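Local atomic coordinates of C-type lectin domain family 4, member b1 (PDB entry 6LFJ), a protein that acts as a calcium-dependent, carbohydrate-binding C-type lectin receptor of dendritic cells that may modulate their differentiation and immune reactivity. Residues A[90-95]-A[110-115]; A[102-107]-A[114-119]. All blocks are in the same frame, centred on the assembly; numbering follows the deposited sequence.

Interaction 1 of 2, residues A[90-95]-A[110-115]; sequences FWHNGE and RNIGWG. With CA (calcium ion), chain C; MAN (alpha-D-mannopyranose), chain G.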
loop_
_atom_site.group_PDB
_atom_site.type_symbol
_atom_site.label_atom_id
_atom_site.label_comp_id
_atom_site.label_asym_id
_atom_site.label_seq_id
_atom_site.Cartn_x
_atom_site.Cartn_y
_atom_site.Cartn_z
ATOM N N PHE A 90 -2.719 -9.479 -11.721
ATOM C CA PHE A 90 -1.897 -10.008 -12.836
ATOM C C PHE A 90 -2.006 -11.529 -12.875
ATOM O O PHE A 90 -1.023 -12.197 -13.186
ATOM C CB PHE A 90 -0.471 -9.485 -12.665
ATOM C CG PHE A 90 -0.451 -7.983 -12.670
ATOM C CD1 PHE A 90 -0.631 -7.287 -13.854
ATOM C CD2 PHE A 90 -0.387 -7.271 -11.482
ATOM C CE1 PHE A 90 -0.688 -5.899 -13.856
ATOM C CE2 PHE A 90 -0.436 -5.887 -11.487
ATOM C CZ PHE A 90 -0.584 -5.205 -12.675
ATOM N N TRP A 91 -3.193 -12.043 -12.571
ATOM C CA TRP A 91 -3.483 -13.495 -12.583
ATOM C C TRP A 91 -3.242 -14.023 -13.997
ATOM O O TRP A 91 -3.720 -13.396 -14.926
ATOM C CB TRP A 91 -4.926 -13.758 -12.139
ATOM C CG TRP A 91 -5.221 -13.405 -10.712
ATOM C CD1 TRP A 91 -5.988 -12.373 -10.268
ATOM C CD2 TRP A 91 -4.781 -14.102 -9.538
ATOM N NE1 TRP A 91 -6.038 -12.363 -8.898
ATOM C CE2 TRP A 91 -5.310 -13.416 -8.424
ATOM C CE3 TRP A 91 -3.988 -15.228 -9.316
ATOM C CZ2 TRP A 91 -5.093 -13.838 -7.116
ATOM C CZ3 TRP A 91 -3.757 -15.639 -8.021
ATOM C CH2 TRP A 91 -4.304 -14.949 -6.938
ATOM N N HIS A 92 -2.570 -15.157 -14.146
ATOM C CA HIS A 92 -2.541 -15.905 -15.429
ATOM C C HIS A 92 -3.972 -16.281 -15.843
ATOM O O HIS A 92 -4.873 -16.376 -14.987
ATOM C CB HIS A 92 -1.644 -17.150 -15.344
ATOM C CG HIS A 92 -0.201 -16.890 -15.600
ATOM N ND1 HIS A 92 0.248 -16.266 -16.753
ATOM C CD2 HIS A 92 0.896 -17.185 -14.864
ATOM C CE1 HIS A 92 1.566 -16.179 -16.701
ATOM N NE2 HIS A 92 1.988 -16.738 -15.556
ATOM N N ASN A 93 -4.179 -16.506 -17.130
ATOM C CA ASN A 93 -5.480 -16.995 -17.649
ATOM C C ASN A 93 -5.812 -18.307 -16.911
ATOM O O ASN A 93 -4.903 -19.163 -16.757
ATOM C CB ASN A 93 -5.448 -17.080 -19.177
ATOM C CG ASN A 93 -5.372 -15.722 -19.849
ATOM O OD1 ASN A 93 -5.872 -14.724 -19.331
ATOM N ND2 ASN A 93 -4.752 -15.669 -21.014
ATOM N N GLY A 94 -7.048 -18.432 -16.421
ATOM C CA GLY A 94 -7.512 -19.632 -15.694
ATOM C C GLY A 94 -7.104 -19.615 -14.227
ATOM O O GLY A 94 -7.346 -20.618 -13.537
ATOM N N GLU A 95 -6.478 -18.536 -13.755
ATOM C CA GLU A 95 -6.111 -18.383 -12.320
ATOM C C GLU A 95 -6.907 -17.222 -11.734
ATOM O O GLU A 95 -7.275 -16.291 -12.443
ATOM C CB GLU A 95 -4.609 -18.163 -12.137
ATOM C CG GLU A 95 -3.747 -19.227 -12.801
ATOM C CD GLU A 95 -3.936 -20.656 -12.316
ATOM O OE1 GLU A 95 -4.445 -20.846 -11.210
ATOM O OE2 GLU A 95 -3.531 -21.583 -13.046
ATOM N N ARG A 110 5.603 -19.479 -21.275
ATOM C CA ARG A 110 6.301 -19.201 -22.555
ATOM C C ARG A 110 5.272 -18.644 -23.547
ATOM O O ARG A 110 4.112 -19.103 -23.530
ATOM C CB ARG A 110 7.070 -20.427 -23.052
ATOM C CG ARG A 110 6.244 -21.457 -23.801
ATOM C CD ARG A 110 7.156 -22.458 -24.489
ATOM N NE ARG A 110 6.400 -23.468 -25.217
ATOM C CZ ARG A 110 5.749 -24.491 -24.662
ATOM N NH1 ARG A 110 5.745 -24.661 -23.348
ATOM N NH2 ARG A 110 5.096 -25.344 -25.432
ATOM N N ASN A 111 5.673 -17.625 -24.311
ATOM C CA ASN A 111 4.850 -16.944 -25.345
ATOM C C ASN A 111 3.702 -16.163 -24.709
ATOM O O ASN A 111 2.804 -15.757 -25.456
ATOM C CB ASN A 111 4.278 -17.930 -26.364
ATOM C CG ASN A 111 5.379 -18.561 -27.171
ATOM O OD1 ASN A 111 5.684 -19.736 -26.986
ATOM N ND2 ASN A 111 6.002 -17.769 -28.031
ATOM N N ILE A 112 3.725 -15.951 -23.394
ATOM C CA ILE A 112 2.652 -15.198 -22.691
ATOM C C ILE A 112 3.312 -14.110 -21.857
ATOM O O ILE A 112 3.007 -12.931 -22.067
ATOM C CB ILE A 112 1.796 -16.129 -21.810
ATOM C CG1 ILE A 112 1.112 -17.242 -22.617
ATOM C CG2 ILE A 112 0.812 -15.305 -20.992
ATOM C CD1 ILE A 112 -0.031 -16.786 -23.495
ATOM N N GLY A 113 4.167 -14.516 -20.924
ATOM C CA GLY A 113 4.823 -13.602 -19.975
ATOM C C GLY A 113 4.530 -13.985 -18.545
ATOM O O GLY A 113 4.095 -15.126 -18.293
ATOM N N TRP A 114 4.800 -13.056 -17.637
ATOM C CA TRP A 114 4.676 -13.271 -16.184
ATOM C C TRP A 114 3.216 -13.118 -15.757
ATOM O O TRP A 114 2.464 -12.372 -16.377
ATOM C CB TRP A 114 5.584 -12.317 -15.433
ATOM C CG TRP A 114 7.039 -12.558 -15.641
ATOM C CD1 TRP A 114 7.855 -11.929 -16.537
ATOM C CD2 TRP A 114 7.875 -13.430 -14.868
ATOM N NE1 TRP A 114 9.139 -12.373 -16.391
ATOM C CE2 TRP A 114 9.182 -13.294 -15.375
ATOM C CE3 TRP A 114 7.642 -14.328 -13.814
ATOM C CZ2 TRP A 114 10.254 -14.012 -14.856
ATOM C CZ3 TRP A 114 8.703 -15.036 -13.296
ATOM C CH2 TRP A 114 9.991 -14.878 -13.816
ATOM N N GLY A 115 2.841 -13.841 -14.722
ATOM C CA GLY A 115 1.486 -13.798 -14.168
ATOM C C GLY A 115 1.426 -14.579 -12.876
ATOM O O GLY A 115 2.402 -15.326 -12.577
HETATM CA CA CA C . -3.728 -22.392 -9.384
HETATM C C1 MAN G . -0.844 -26.864 -11.588
HETATM C C2 MAN G . -0.848 -25.956 -10.339
HETATM C C3 MAN G . -2.113 -25.086 -10.330
HETATM C C4 MAN G . -2.240 -24.335 -11.612
HETATM C C5 MAN G . -2.188 -25.287 -12.802
HETATM C C6 MAN G . -1.983 -24.486 -14.094
HETATM O O2 MAN G . 0.302 -25.136 -10.317
HETATM O O3 MAN G . -2.047 -24.196 -9.266
HETATM O O4 MAN G . -3.495 -23.684 -11.640
HETATM O O5 MAN G . -1.016 -26.097 -12.780
HETATM O O6 MAN G . -2.278 -25.324 -15.203
#

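Interaction 2 of 2, residues A[102-107]-A[114-119]; sequences KCVTVY and WGWNDI. With CA (calcium ion), chain C; MAN (alpha-D-mannopyranose), chain G.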
loop_
_atom_site.group_PDB
_atom_site.type_symbol
_atom_site.label_atom_id
_atom_site.label_comp_id
_atom_site.label_asym_id
_atom_site.label_seq_id
_atom_site.Cartn_x
_atom_site.Cartn_y
_atom_site.Cartn_z
ATOM N N LYS A 102 -4.098 -21.485 -1.355
ATOM C CA LYS A 102 -4.310 -20.262 -0.538
ATOM C C LYS A 102 -3.131 -19.287 -0.661
ATOM O O LYS A 102 -3.249 -18.174 -0.123
ATOM C CB LYS A 102 -4.559 -20.644 0.924
ATOM C CG LYS A 102 -5.788 -21.514 1.178
ATOM C CD LYS A 102 -7.084 -20.819 0.824
ATOM C CE LYS A 102 -8.311 -21.475 1.406
ATOM N NZ LYS A 102 -9.535 -21.019 0.711
ATOM N N CYS A 103 -2.040 -19.669 -1.328
ATOM C CA CYS A 103 -0.849 -18.800 -1.515
ATOM C C CYS A 103 -0.645 -18.516 -3.005
ATOM O O CYS A 103 -1.288 -19.176 -3.850
ATOM C CB CYS A 103 0.370 -19.421 -0.853
ATOM S SG CYS A 103 0.264 -19.335 0.952
ATOM N N VAL A 104 0.170 -17.515 -3.323
ATOM C CA VAL A 104 0.285 -17.015 -4.719
ATOM C C VAL A 104 1.756 -16.970 -5.108
ATOM O O VAL A 104 2.585 -16.499 -4.307
ATOM C CB VAL A 104 -0.396 -15.652 -4.891
ATOM C CG1 VAL A 104 -0.308 -15.132 -6.317
ATOM C CG2 VAL A 104 -1.842 -15.724 -4.439
ATOM N N THR A 105 2.038 -17.466 -6.306
ATOM C CA THR A 105 3.371 -17.377 -6.941
ATOM C C THR A 105 3.252 -16.537 -8.200
ATOM O O THR A 105 2.108 -16.398 -8.719
ATOM C CB THR A 105 3.912 -18.738 -7.373
ATOM O OG1 THR A 105 2.908 -19.359 -8.179
ATOM C CG2 THR A 105 4.271 -19.585 -6.181
ATOM N N VAL A 106 4.375 -15.976 -8.634
ATOM C CA VAL A 106 4.490 -15.318 -9.952
ATOM C C VAL A 106 5.455 -16.186 -10.762
ATOM O O VAL A 106 6.532 -16.585 -10.240
ATOM C CB VAL A 106 4.914 -13.843 -9.839
ATOM C CG1 VAL A 106 6.246 -13.650 -9.133
ATOM C CG2 VAL A 106 4.923 -13.169 -11.199
ATOM N N TYR A 107 5.060 -16.535 -11.976
ATOM C CA TYR A 107 5.923 -17.336 -12.878
ATOM C C TYR A 107 5.624 -16.955 -14.326
ATOM O O TYR A 107 4.612 -16.290 -14.627
ATOM C CB TYR A 107 5.767 -18.828 -12.583
ATOM C CG TYR A 107 4.620 -19.491 -13.299
ATOM C CD1 TYR A 107 3.324 -19.379 -12.821
ATOM C CD2 TYR A 107 4.823 -20.205 -14.469
ATOM C CE1 TYR A 107 2.259 -19.985 -13.467
ATOM C CE2 TYR A 107 3.769 -20.814 -15.129
ATOM C CZ TYR A 107 2.482 -20.702 -14.628
ATOM O OH TYR A 107 1.425 -21.289 -15.260
ATOM N N TRP A 114 4.800 -13.056 -17.637
ATOM C CA TRP A 114 4.676 -13.271 -16.184
ATOM C C TRP A 114 3.216 -13.118 -15.757
ATOM O O TRP A 114 2.464 -12.372 -16.377
ATOM C CB TRP A 114 5.584 -12.317 -15.433
ATOM C CG TRP A 114 7.039 -12.558 -15.641
ATOM C CD1 TRP A 114 7.855 -11.929 -16.537
ATOM C CD2 TRP A 114 7.875 -13.430 -14.868
ATOM N NE1 TRP A 114 9.139 -12.373 -16.391
ATOM C CE2 TRP A 114 9.182 -13.294 -15.375
ATOM C CE3 TRP A 114 7.642 -14.328 -13.814
ATOM C CZ2 TRP A 114 10.254 -14.012 -14.856
ATOM C CZ3 TRP A 114 8.703 -15.036 -13.296
ATOM C CH2 TRP A 114 9.991 -14.878 -13.816
ATOM N N GLY A 115 2.841 -13.841 -14.722
ATOM C CA GLY A 115 1.486 -13.798 -14.168
ATOM C C GLY A 115 1.426 -14.579 -12.876
ATOM O O GLY A 115 2.402 -15.326 -12.577
ATOM N N TRP A 116 0.327 -14.395 -12.141
ATOM C CA TRP A 116 0.121 -14.994 -10.811
ATOM C C TRP A 116 -0.615 -16.318 -10.938
ATOM O O TRP A 116 -1.463 -16.483 -11.845
ATOM C CB TRP A 116 -0.654 -14.065 -9.891
ATOM C CG TRP A 116 -0.083 -12.698 -9.698
ATOM C CD1 TRP A 116 1.147 -12.205 -10.024
ATOM C CD2 TRP A 116 -0.770 -11.635 -9.029
ATOM N NE1 TRP A 116 1.258 -10.894 -9.622
ATOM C CE2 TRP A 116 0.095 -10.521 -9.006
ATOM C CE3 TRP A 116 -2.047 -11.520 -8.472
ATOM C CZ2 TRP A 116 -0.282 -9.311 -8.429
ATOM C CZ3 TRP A 116 -2.415 -10.323 -7.898
ATOM C CH2 TRP A 116 -1.549 -9.230 -7.893
ATOM N N ASN A 117 -0.311 -17.205 -10.005
ATOM C CA ASN A 117 -0.944 -18.534 -9.882
ATOM C C ASN A 117 -1.194 -18.807 -8.397
ATOM O O ASN A 117 -0.251 -18.675 -7.596
ATOM C CB ASN A 117 -0.062 -19.620 -10.496
ATOM C CG ASN A 117 -0.663 -20.999 -10.322
ATOM O OD1 ASN A 117 -1.888 -21.128 -10.339
ATOM N ND2 ASN A 117 0.179 -22.017 -10.165
ATOM N N ASP A 118 -2.413 -19.189 -8.037
ATOM C CA ASP A 118 -2.683 -19.699 -6.673
ATOM C C ASP A 118 -2.088 -21.104 -6.571
ATOM O O ASP A 118 -2.232 -21.897 -7.532
ATOM C CB ASP A 118 -4.162 -19.626 -6.303
ATOM C CG ASP A 118 -5.113 -20.399 -7.190
ATOM O OD1 ASP A 118 -4.763 -20.655 -8.356
ATOM O OD2 ASP A 118 -6.222 -20.712 -6.709
ATOM N N ILE A 119 -1.407 -21.382 -5.464
ATOM C CA ILE A 119 -0.765 -22.709 -5.226
ATOM C C ILE A 119 -0.836 -23.048 -3.743
ATOM O O ILE A 119 -1.160 -22.172 -2.932
ATOM C CB ILE A 119 0.697 -22.789 -5.708
ATOM C CG1 ILE A 119 1.618 -21.806 -4.977
ATOM C CG2 ILE A 119 0.794 -22.646 -7.218
ATOM C CD1 ILE A 119 3.063 -22.274 -4.963
HETATM CA CA CA C . -3.728 -22.392 -9.384
HETATM C C1 MAN G . -0.844 -26.864 -11.588
HETATM C C2 MAN G . -0.848 -25.956 -10.339
HETATM C C3 MAN G . -2.113 -25.086 -10.330
HETATM C C4 MAN G . -2.240 -24.335 -11.612
HETATM C C5 MAN G . -2.188 -25.287 -12.802
HETATM C C6 MAN G . -1.983 -24.486 -14.094
HETATM O O2 MAN G . 0.302 -25.136 -10.317
HETATM O O3 MAN G . -2.047 -24.196 -9.266
HETATM O O4 MAN G . -3.495 -23.684 -11.640
HETATM O O5 MAN G . -1.016 -26.097 -12.780
HETATM O O6 MAN G . -2.278 -25.324 -15.203
#

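Interaction 1 of 2, residues A[90-95]-A[110-115]
H92 lays its imidazole flat against G115, joining the long calcium-binding loop of a C-type lectin fold to the edge of strand 113-119. This is a CH-pi contact: G115 CA stands 3.4 Å from the ring centroid, only 15° off the normal, and with no side chain on the glycine the backbone itself forms the surface beneath the ring. The torsion that sets CG of H92 beside its backbone N (chi1 -85°) turns the ring onto this strand.

Polar atoms meet the ring at its edge. H92 CE1 meets G113 O at 3.2 Å in the ring plane, while NE2 is hydrogen-bonded to the carbonyl O of Y107 on the neighbouring strand, which fixes the rotation of the imidazole. Separately, the backbones touch where F90 O rests 3.1 Å from G115 CA, and backbone bonds from F90 and H92 to W116 continue the attachment along the strand.

From H92 the chain reverses in a type II turn, closed by E95 N to H92 O at 3.0 Å, with G94 taking the positive phi. That reversal carries E95 to the sugar site, where OE1 binds calcium at 2.5 Å and OE2 approaches mannose O4 at 2.5 Å.

Interaction 2 of 2, residues A[102-107]-A[114-119]
T105 and N117 form the middle pair of an antiparallel beta hairpin, strands 103-109 and 113-119 of the C-type lectin fold, with two nearly equal backbone bonds: T105 N to N117 O and N117 N to T105 O, both 2.9 Å. The first is almost straight, at 172°. C103 with I119 and Y107 with G115 repeat this pair of hydrogen bonds on either side, and in the non-hydrogen-bonded pairs between them CA-H groups lean on the same carbonyls.

The face carrying V104, V106 and W116 is buried and closely packed. V104 CG1 touches W116 CB at 3.7 Å, whereas V106 CG2 sits at the edge of the indole, near its plane, 4.1 Å from CD1. L68 and W76 close over this layer, and Q51 takes the indole NE1.

The end with Y107 and W114 is, by contrast, partly exposed. The indole still touches the backbone closely, W114 CE3 lying 3.4 Å from Y107 C in an oblique approach, but the Y107 ring meets the side chains of the opposite strand through little more than its edge, with CE1 3.8 Å from N117 CB. Past N117 and I119 lies the bound mannose.

At the calcium end, D118 grips the ion twice, through its carbonyl O at 2.4 Å and its OD1 at 2.3 Å. With chi1 at 60°, CG lies between the backbone N and the carbonyl carbon, which brings OD1 to the same ion as the carbonyl O. OD2 forms a salt bridge with R74, which holds the group in orientation. N117 adds its carboxamide, and E95, S97 and E101 are further ligands. The chemistry implies a sugar site resting on a paired ladder, which probably steadies N117 and D118 while the ion binds mannose through O3 and O4.

From the N terminus, the chain leaves strand 76-78 and enters the long loop with 90-95, passes through 102-107, turns over through 110-112 and returns along 113-119. Interaction 1 closes a span of 14 residues that takes in the whole of 102-107; interaction 2 closes the short hairpin turn. The two cross rather than nest, because the second segment of interaction 2 runs on beyond that of interaction 1, sharing W114 and G115 with it. Strand 113-119 is therefore flanked by the long loop and by strand 103-109. Together they bring E95 beside N117 and D118 at the calcium ion, which S97 and E101 also bind.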